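Local coordinates for teichoic acid biosynthesis protein F (Staphylococcus epidermidis, PDB 3L7I) that is a teichoic acid biosynthesis protein with a GT-B-type transferase fold of two parallel-sheet halves, at residues Y373-M376 and Q377-P381; K682-Q685 and Q686-K690. One frame throughout, in Å; residues are numbered along the deposited sequence.

Interaction 1 of 2, residues Y373-M376 and Q377-P381; sequences YEYM and QKYYP
Q377 lays its CG over one face of the Y373 ring, a turn earlier in the same helix, in a CH-pi contact with CG 3.7 Å from the ring centroid. A bend at chi2 (-65°) brings the amide round to the phenol, its plane 24° from that of the ring. Glutamine suits this place: its methylene covers the ring while OE1 accepts a hydrogen bond from S400 N, and the phenol OH binds P398 O and A401 N. The backbone bond from Q377 N to Y373 O, 2.9 Å, ties the same two residues.

Elsewhere on the helix, Y375 and Y379 form an offset stack, centroids 4.8 Å apart and planes 14° apart, with Y379 CD2 over the rim of the Y375 ring. Tyrosine suits position 375, since its ring can stack while its OH reaches D712. Y375 CE2 also comes within 4.1 Å of Y380 CE2, and both phenol OH groups bind D712 OD1.

M376 supplies a flexible, apolar chain that suits its buried site. Its CE lies 4.2 Å from Y380 CD2, while its carbonyl O accepts from Y380 N at 2.7 Å just where the chain leaves helical geometry.

Helix 367-379 is the crossover between parallel strands 354-358 and 384-389. M376 reaches both Y385 of the second strand and I714 of helix 706-721, against which Y380 stacks on H715.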
ATOM      1  N   TYR A 373      -9.290 -46.272   0.774  1.00 61.49           N
ATOM      2  CA  TYR A 373     -10.331 -45.746   1.663  1.00 62.54           C
ATOM      3  C   TYR A 373     -11.312 -46.807   2.146  1.00 64.24           C
ATOM      4  O   TYR A 373     -11.608 -46.886   3.341  1.00 65.70           O
ATOM      5  CB  TYR A 373     -11.106 -44.610   0.999  1.00 61.75           C
ATOM      6  CG  TYR A 373     -12.353 -44.192   1.742  1.00 63.01           C
ATOM      7  CD1 TYR A 373     -12.270 -43.543   2.965  1.00 63.77           C
ATOM      8  CD2 TYR A 373     -13.616 -44.438   1.213  1.00 63.59           C
ATOM      9  CE1 TYR A 373     -13.410 -43.146   3.650  1.00 65.09           C
ATOM     10  CE2 TYR A 373     -14.766 -44.046   1.885  1.00 64.93           C
ATOM     11  CZ  TYR A 373     -14.656 -43.397   3.104  1.00 65.68           C
ATOM     12  OH  TYR A 373     -15.789 -43.001   3.771  1.00 67.17           O
ATOM     13  N   GLU A 374     -11.818 -47.630   1.237  1.00 64.21           N
ATOM     14  CA  GLU A 374     -12.769 -48.653   1.659  1.00 65.96           C
ATOM     15  C   GLU A 374     -12.133 -49.660   2.635  1.00 67.25           C
ATOM     16  O   GLU A 374     -12.814 -50.212   3.518  1.00 69.12           O
ATOM     17  CB  GLU A 374     -13.422 -49.325   0.447  1.00 65.73           C
ATOM     18  CG  GLU A 374     -14.149 -48.310  -0.433  1.00 64.82           C
ATOM     19  CD  GLU A 374     -15.103 -48.927  -1.445  1.00 65.14           C
ATOM     20  OE1 GLU A 374     -14.992 -50.154  -1.678  1.00 65.66           O
ATOM     21  OE2 GLU A 374     -15.953 -48.179  -2.004  1.00 64.97           O
ATOM     22  N   TYR A 375     -10.830 -49.886   2.495  1.00 66.44           N
ATOM     23  CA  TYR A 375     -10.157 -50.802   3.392  1.00 67.75           C
ATOM     24  C   TYR A 375     -10.051 -50.158   4.746  1.00 68.75           C
ATOM     25  O   TYR A 375     -10.288 -50.796   5.758  1.00 70.67           O
ATOM     26  CB  TYR A 375      -8.763 -51.159   2.895  1.00 66.78           C
ATOM     27  CG  TYR A 375      -7.939 -51.870   3.949  1.00 68.21           C
ATOM     28  CD1 TYR A 375      -7.935 -53.264   4.041  1.00 69.55           C
ATOM     29  CD2 TYR A 375      -7.185 -51.147   4.865  1.00 68.39           C
ATOM     30  CE1 TYR A 375      -7.191 -53.915   5.008  1.00 71.06           C
ATOM     31  CE2 TYR A 375      -6.440 -51.781   5.829  1.00 69.88           C
ATOM     32  CZ  TYR A 375      -6.446 -53.163   5.900  1.00 71.24           C
ATOM     33  OH  TYR A 375      -5.694 -53.773   6.871  1.00 73.86           O
ATOM     34  N   MET A 376      -9.691 -48.886   4.776  1.00 67.60           N
ATOM     35  CA  MET A 376      -9.543 -48.209   6.060  1.00 68.56           C
ATOM     36  C   MET A 376     -10.872 -48.016   6.797  1.00 70.12           C
ATOM     37  O   MET A 376     -10.919 -48.089   8.014  1.00 71.84           O
ATOM     38  CB  MET A 376      -8.794 -46.889   5.898  1.00 67.00           C
ATOM     39  CG  MET A 376      -7.342 -47.113   5.595  1.00 66.15           C
ATOM     40  SD  MET A 376      -6.404 -45.601   5.647  1.00 64.81           S
ATOM     41  CE  MET A 376      -6.207 -45.324   7.413  1.00 66.70           C
ATOM     42  N   GLN A 377     -11.944 -47.773   6.057  1.00 69.70           N
ATOM     43  CA  GLN A 377     -13.270 -47.725   6.642  1.00 71.37           C
ATOM     44  C   GLN A 377     -13.583 -48.989   7.466  1.00 73.69           C
ATOM     45  O   GLN A 377     -14.125 -48.911   8.573  1.00 75.63           O
ATOM     46  CB  GLN A 377     -14.306 -47.559   5.539  1.00 70.69           C
ATOM     47  CG  GLN A 377     -14.466 -46.134   5.093  1.00 69.31           C
ATOM     48  CD  GLN A 377     -15.023 -45.260   6.192  1.00 70.54           C
ATOM     49  OE1 GLN A 377     -16.204 -45.367   6.541  1.00 72.14           O
ATOM     50  NE2 GLN A 377     -14.181 -44.383   6.744  1.00 69.95           N
ATOM     51  N   LYS A 378     -13.249 -50.153   6.924  1.00 75.71           N
ATOM     52  CA  LYS A 378     -13.532 -51.410   7.604  1.00 78.60           C
ATOM     53  C   LYS A 378     -12.703 -51.581   8.891  1.00 81.83           C
ATOM     54  O   LYS A 378     -13.238 -51.973   9.929  1.00 85.04           O
ATOM     55  CB  LYS A 378     -13.300 -52.578   6.645  1.00 77.70           C
ATOM     56  CG  LYS A 378     -13.744 -53.944   7.148  1.00 80.59           C
ATOM     57  CD  LYS A 378     -13.578 -54.998   6.049  1.00 79.40           C
ATOM     58  CE  LYS A 378     -13.830 -56.422   6.551  1.00 82.37           C
ATOM     59  NZ  LYS A 378     -13.669 -57.421   5.454  1.00 81.19           N
ATOM     60  N   TYR A 379     -11.409 -51.265   8.832  1.00 76.02           N
ATOM     61  CA  TYR A 379     -10.481 -51.595   9.918  1.00 77.40           C
ATOM     62  C   TYR A 379     -10.059 -50.428  10.801  1.00 77.45           C
ATOM     63  O   TYR A 379      -9.446 -50.637  11.848  1.00 81.14           O
ATOM     64  CB  TYR A 379      -9.235 -52.275   9.349  1.00 76.47           C
ATOM     65  CG  TYR A 379      -9.543 -53.601   8.718  1.00 76.97           C
ATOM     66  CD1 TYR A 379      -9.274 -54.784   9.386  1.00 80.06           C
ATOM     67  CD2 TYR A 379     -10.126 -53.671   7.461  1.00 75.51           C
ATOM     68  CE1 TYR A 379      -9.564 -56.000   8.818  1.00 80.25           C
ATOM     69  CE2 TYR A 379     -10.426 -54.889   6.886  1.00 76.07           C
ATOM     70  CZ  TYR A 379     -10.147 -56.052   7.574  1.00 78.12           C
ATOM     71  OH  TYR A 379     -10.445 -57.265   7.008  1.00 78.76           O
ATOM     72  N   TYR A 380     -10.369 -49.207  10.376  1.00 75.88           N
ATOM     73  CA  TYR A 380      -9.979 -48.015  11.124  1.00 75.79           C
ATOM     74  C   TYR A 380     -11.047 -46.930  11.037  1.00 75.43           C
ATOM     75  O   TYR A 380     -10.765 -45.811  10.593  1.00 73.70           O
ATOM     76  CB  TYR A 380      -8.639 -47.471  10.622  1.00 73.83           C
ATOM     77  CG  TYR A 380      -7.534 -48.486  10.641  1.00 74.19           C
ATOM     78  CD1 TYR A 380      -7.076 -49.013  11.836  1.00 76.34           C
ATOM     79  CD2 TYR A 380      -6.953 -48.926   9.461  1.00 72.55           C
ATOM     80  CE1 TYR A 380      -6.069 -49.946  11.860  1.00 76.85           C
ATOM     81  CE2 TYR A 380      -5.945 -49.858   9.469  1.00 73.02           C
ATOM     82  CZ  TYR A 380      -5.507 -50.364  10.672  1.00 75.16           C
ATOM     83  OH  TYR A 380      -4.498 -51.293  10.682  1.00 75.79           O
ATOM     84  N   PRO A 381     -12.264 -47.247  11.511  1.00 78.19           N
ATOM     85  CA  PRO A 381     -13.465 -46.430  11.328  1.00 77.27           C
ATOM     86  C   PRO A 381     -13.363 -45.081  12.007  1.00 77.47           C
ATOM     87  O   PRO A 381     -14.110 -44.176  11.638  1.00 76.62           O
ATOM     88  CB  PRO A 381     -14.556 -47.243  12.035  1.00 79.97           C
ATOM     89  CG  PRO A 381     -13.962 -48.574  12.293  1.00 81.76           C
ATOM     90  CD  PRO A 381     -12.509 -48.345  12.454  1.00 82.07           C
TER

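Interaction 2 of 2, residues K682-Q685 and Q686-K690; sequences KVQQ and QYQEK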
ATOM      1  N   LYS A 682      -9.748 -70.867 -28.632  1.00 93.97           N
ATOM      2  CA  LYS A 682      -8.633 -71.106 -29.537  1.00 96.00           C
ATOM      3  C   LYS A 682      -7.597 -70.003 -29.418  1.00 94.87           C
ATOM      4  O   LYS A 682      -6.400 -70.239 -29.586  1.00 97.63           O
ATOM      5  CB  LYS A 682      -9.105 -71.223 -30.985  1.00 95.13           C
ATOM      6  CG  LYS A 682      -7.975 -71.491 -31.978  1.00 97.40           C
ATOM      7  CD  LYS A 682      -8.526 -71.934 -33.306  1.00 97.66           C
ATOM      8  CE  LYS A 682      -9.585 -73.002 -33.092  1.00 99.08           C
ATOM      9  NZ  LYS A 682     -10.139 -73.485 -34.386  1.00 99.47           N
ATOM     10  N   VAL A 683      -8.060 -68.792 -29.134  1.00 87.33           N
ATOM     11  CA  VAL A 683      -7.143 -67.682 -28.920  1.00 86.20           C
ATOM     12  C   VAL A 683      -6.370 -67.865 -27.610  1.00 86.84           C
ATOM     13  O   VAL A 683      -5.150 -67.679 -27.572  1.00 87.98           O
ATOM     14  CB  VAL A 683      -7.881 -66.344 -28.917  1.00 82.91           C
ATOM     15  CG1 VAL A 683      -6.903 -65.208 -29.206  1.00 82.16           C
ATOM     16  CG2 VAL A 683      -8.994 -66.383 -29.945  1.00 82.32           C
ATOM     17  N   GLN A 684      -7.083 -68.236 -26.544  1.00 86.25           N
ATOM     18  CA  GLN A 684      -6.467 -68.508 -25.243  1.00 87.04           C
ATOM     19  C   GLN A 684      -5.334 -69.541 -25.367  1.00 90.52           C
ATOM     20  O   GLN A 684      -4.315 -69.447 -24.691  1.00 91.45           O
ATOM     21  CB  GLN A 684      -7.536 -68.984 -24.254  1.00 86.41           C
ATOM     22  CG  GLN A 684      -7.059 -69.187 -22.833  1.00 87.03           C
ATOM     23  CD  GLN A 684      -7.092 -67.915 -22.027  1.00 84.33           C
ATOM     24  OE1 GLN A 684      -8.162 -67.410 -21.663  1.00 82.08           O
ATOM     25  NE2 GLN A 684      -5.915 -67.388 -21.726  1.00 84.66           N
ATOM     26  N   GLN A 685      -5.518 -70.521 -26.244  1.00 92.56           N
ATOM     27  CA  GLN A 685      -4.508 -71.542 -26.473  1.00 97.31           C
ATOM     28  C   GLN A 685      -3.317 -71.024 -27.273  1.00 97.82           C
ATOM     29  O   GLN A 685      -2.161 -71.207 -26.876  1.00101.29           O
ATOM     30  CB  GLN A 685      -5.117 -72.731 -27.203  1.00 99.13           C
ATOM     31  CG  GLN A 685      -5.980 -73.612 -26.337  1.00100.89           C
ATOM     32  CD  GLN A 685      -6.511 -74.799 -27.103  1.00102.98           C
ATOM     33  OE1 GLN A 685      -5.814 -75.369 -27.947  1.00105.46           O
ATOM     34  NE2 GLN A 685      -7.755 -75.175 -26.823  1.00102.12           N
ATOM     35  N   GLN A 686      -3.590 -70.396 -28.412  1.00 99.33           N
ATOM     36  CA  GLN A 686      -2.512 -69.903 -29.261  1.00 99.94           C
ATOM     37  C   GLN A 686      -1.581 -68.969 -28.502  1.00 99.90           C
ATOM     38  O   GLN A 686      -0.366 -69.011 -28.709  1.00102.91           O
ATOM     39  CB  GLN A 686      -3.058 -69.208 -30.508  1.00 96.39           C
ATOM     40  CG  GLN A 686      -3.148 -70.116 -31.726  1.00 98.25           C
ATOM     41  CD  GLN A 686      -3.950 -69.499 -32.864  1.00 96.01           C
ATOM     42  OE1 GLN A 686      -4.171 -68.279 -32.900  1.00 93.42           O
ATOM     43  NE2 GLN A 686      -4.396 -70.344 -33.803  1.00 97.70           N
ATOM     44  N   TYR A 687      -2.146 -68.150 -27.616  1.00 92.93           N
ATOM     45  CA  TYR A 687      -1.381 -67.111 -26.932  1.00 91.71           C
ATOM     46  C   TYR A 687      -1.153 -67.378 -25.460  1.00 91.98           C
ATOM     47  O   TYR A 687      -0.759 -66.481 -24.718  1.00 90.78           O
ATOM     48  CB  TYR A 687      -2.065 -65.760 -27.102  1.00 88.26           C
ATOM     49  CG  TYR A 687      -2.121 -65.352 -28.538  1.00 88.13           C
ATOM     50  CD1 TYR A 687      -3.273 -65.545 -29.283  1.00 87.32           C
ATOM     51  CD2 TYR A 687      -1.004 -64.813 -29.164  1.00 89.07           C
ATOM     52  CE1 TYR A 687      -3.325 -65.189 -30.612  1.00 87.39           C
ATOM     53  CE2 TYR A 687      -1.038 -64.453 -30.498  1.00 89.17           C
ATOM     54  CZ  TYR A 687      -2.203 -64.645 -31.222  1.00 88.34           C
ATOM     55  OH  TYR A 687      -2.256 -64.294 -32.564  1.00 88.58           O
ATOM     56  N   GLN A 688      -1.403 -68.606 -25.029  1.00 93.91           N
ATOM     57  CA  GLN A 688      -1.189 -68.936 -23.632  1.00 94.49           C
ATOM     58  C   GLN A 688       0.265 -68.623 -23.254  1.00 95.93           C
ATOM     59  O   GLN A 688       0.517 -67.983 -22.236  1.00 94.79           O
ATOM     60  CB  GLN A 688      -1.591 -70.379 -23.354  1.00 96.82           C
ATOM     61  CG  GLN A 688      -1.715 -70.757 -21.889  1.00 97.17           C
ATOM     62  CD  GLN A 688      -2.680 -69.896 -21.106  1.00 93.87           C
ATOM     63  OE1 GLN A 688      -3.702 -69.444 -21.616  1.00 91.59           O
ATOM     64  NE2 GLN A 688      -2.361 -69.675 -19.841  1.00 93.74           N
ATOM     65  N   GLU A 689       1.210 -69.027 -24.101  1.00 98.46           N
ATOM     66  CA  GLU A 689       2.624 -68.700 -23.909  1.00100.00           C
ATOM     67  C   GLU A 689       2.868 -67.209 -23.679  1.00 97.29           C
ATOM     68  O   GLU A 689       3.544 -66.823 -22.730  1.00 97.38           O
ATOM     69  CB  GLU A 689       3.424 -69.152 -25.124  1.00102.64           C
ATOM     70  CG  GLU A 689       3.650 -70.650 -25.193  1.00106.23           C
ATOM     71  CD  GLU A 689       4.921 -71.078 -24.472  1.00111.54           C
ATOM     72  OE1 GLU A 689       5.695 -70.178 -24.070  1.00111.45           O
ATOM     73  OE2 GLU A 689       5.151 -72.305 -24.315  1.00116.65           O
ATOM     74  N   LYS A 690       2.318 -66.381 -24.565  1.00 95.02           N
ATOM     75  CA  LYS A 690       2.499 -64.923 -24.507  1.00 92.46           C
ATOM     76  C   LYS A 690       1.762 -64.226 -23.344  1.00 89.61           C
ATOM     77  O   LYS A 690       2.275 -63.281 -22.742  1.00 88.47           O
ATOM     78  CB  LYS A 690       2.120 -64.276 -25.852  1.00 91.16           C
ATOM     79  CG  LYS A 690       3.161 -64.490 -26.943  1.00 93.70           C
ATOM     80  CD  LYS A 690       3.005 -63.498 -28.087  1.00 92.19           C
ATOM     81  CE  LYS A 690       4.299 -63.398 -28.905  1.00 94.58           C
ATOM     82  NZ  LYS A 690       4.700 -64.691 -29.576  1.00 98.02           N
TER
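The Y687 ring turns its edge to the carbonyl O of V683, which lies near the ring plane, 3.3 Å from CD1. Next to this polar approach comes an apolar one: V683 CG1 reaches the same CD1 at 3.6 Å, so the valine offers the ring both its carbonyl and a methyl. The branched, compact V683 fits a buried site, whereas the flat tyrosine ring is broad enough to meet that methyl through CD1 and CE1 while the side chain also rests on P665.

The other flat groups are the amides of Q684 and Q688, which meet at an angle, their planes 49° apart. NE2 of Q684 donates to OE1 of Q688 at 3.0 Å; the donor lies in the carbonyl plane of Q688, but the acceptor is tilted out of the plane of Q684's amide. Both chains bend at chi2 (86° in Q684, 56° in Q688), and this curls the two amides together. Glutamine suits both places, since one amide gives an N-H and the other a carbonyl; Q684 NE2 also donates to K634 O.

Beneath the side chains the backbone changes pattern. Q686 N binds K682 O at 3.0 Å and Y687 N binds V683 O at 3.0 Å, as in a regular alpha helix. Q688 N instead reaches back three residues to Q685 O, at 3.3 Å and from above the carbonyl plane. Y687 is the first residue to leave helical geometry after helix 680-686 and stands at the N-cap position of helix 688-698.

The junction joins these two helices at the surface. Its inner side touches the loops leading into strands 637-640 and 666-667 of the six-stranded parallel sheet: Q684 rests on P636, and Y687 on P665.

Interaction 1 precedes interaction 2 along the chain, and the two do not touch: their centres are 40 Å apart and their nearest atoms about 27 Å. Each belongs to a different half of the two-sheet architecture expected of a GT-B protein. Residues 373-381 end a crossover helix of the seven-stranded parallel sheet, whereas residues 682-690 join two helices beside the six-stranded one. A further connection runs through the C-terminal end: helix 688-698, begun in interaction 2, is followed by helix 706-721, which packs on interaction 1. The chain thus returns from the second sheet to the first.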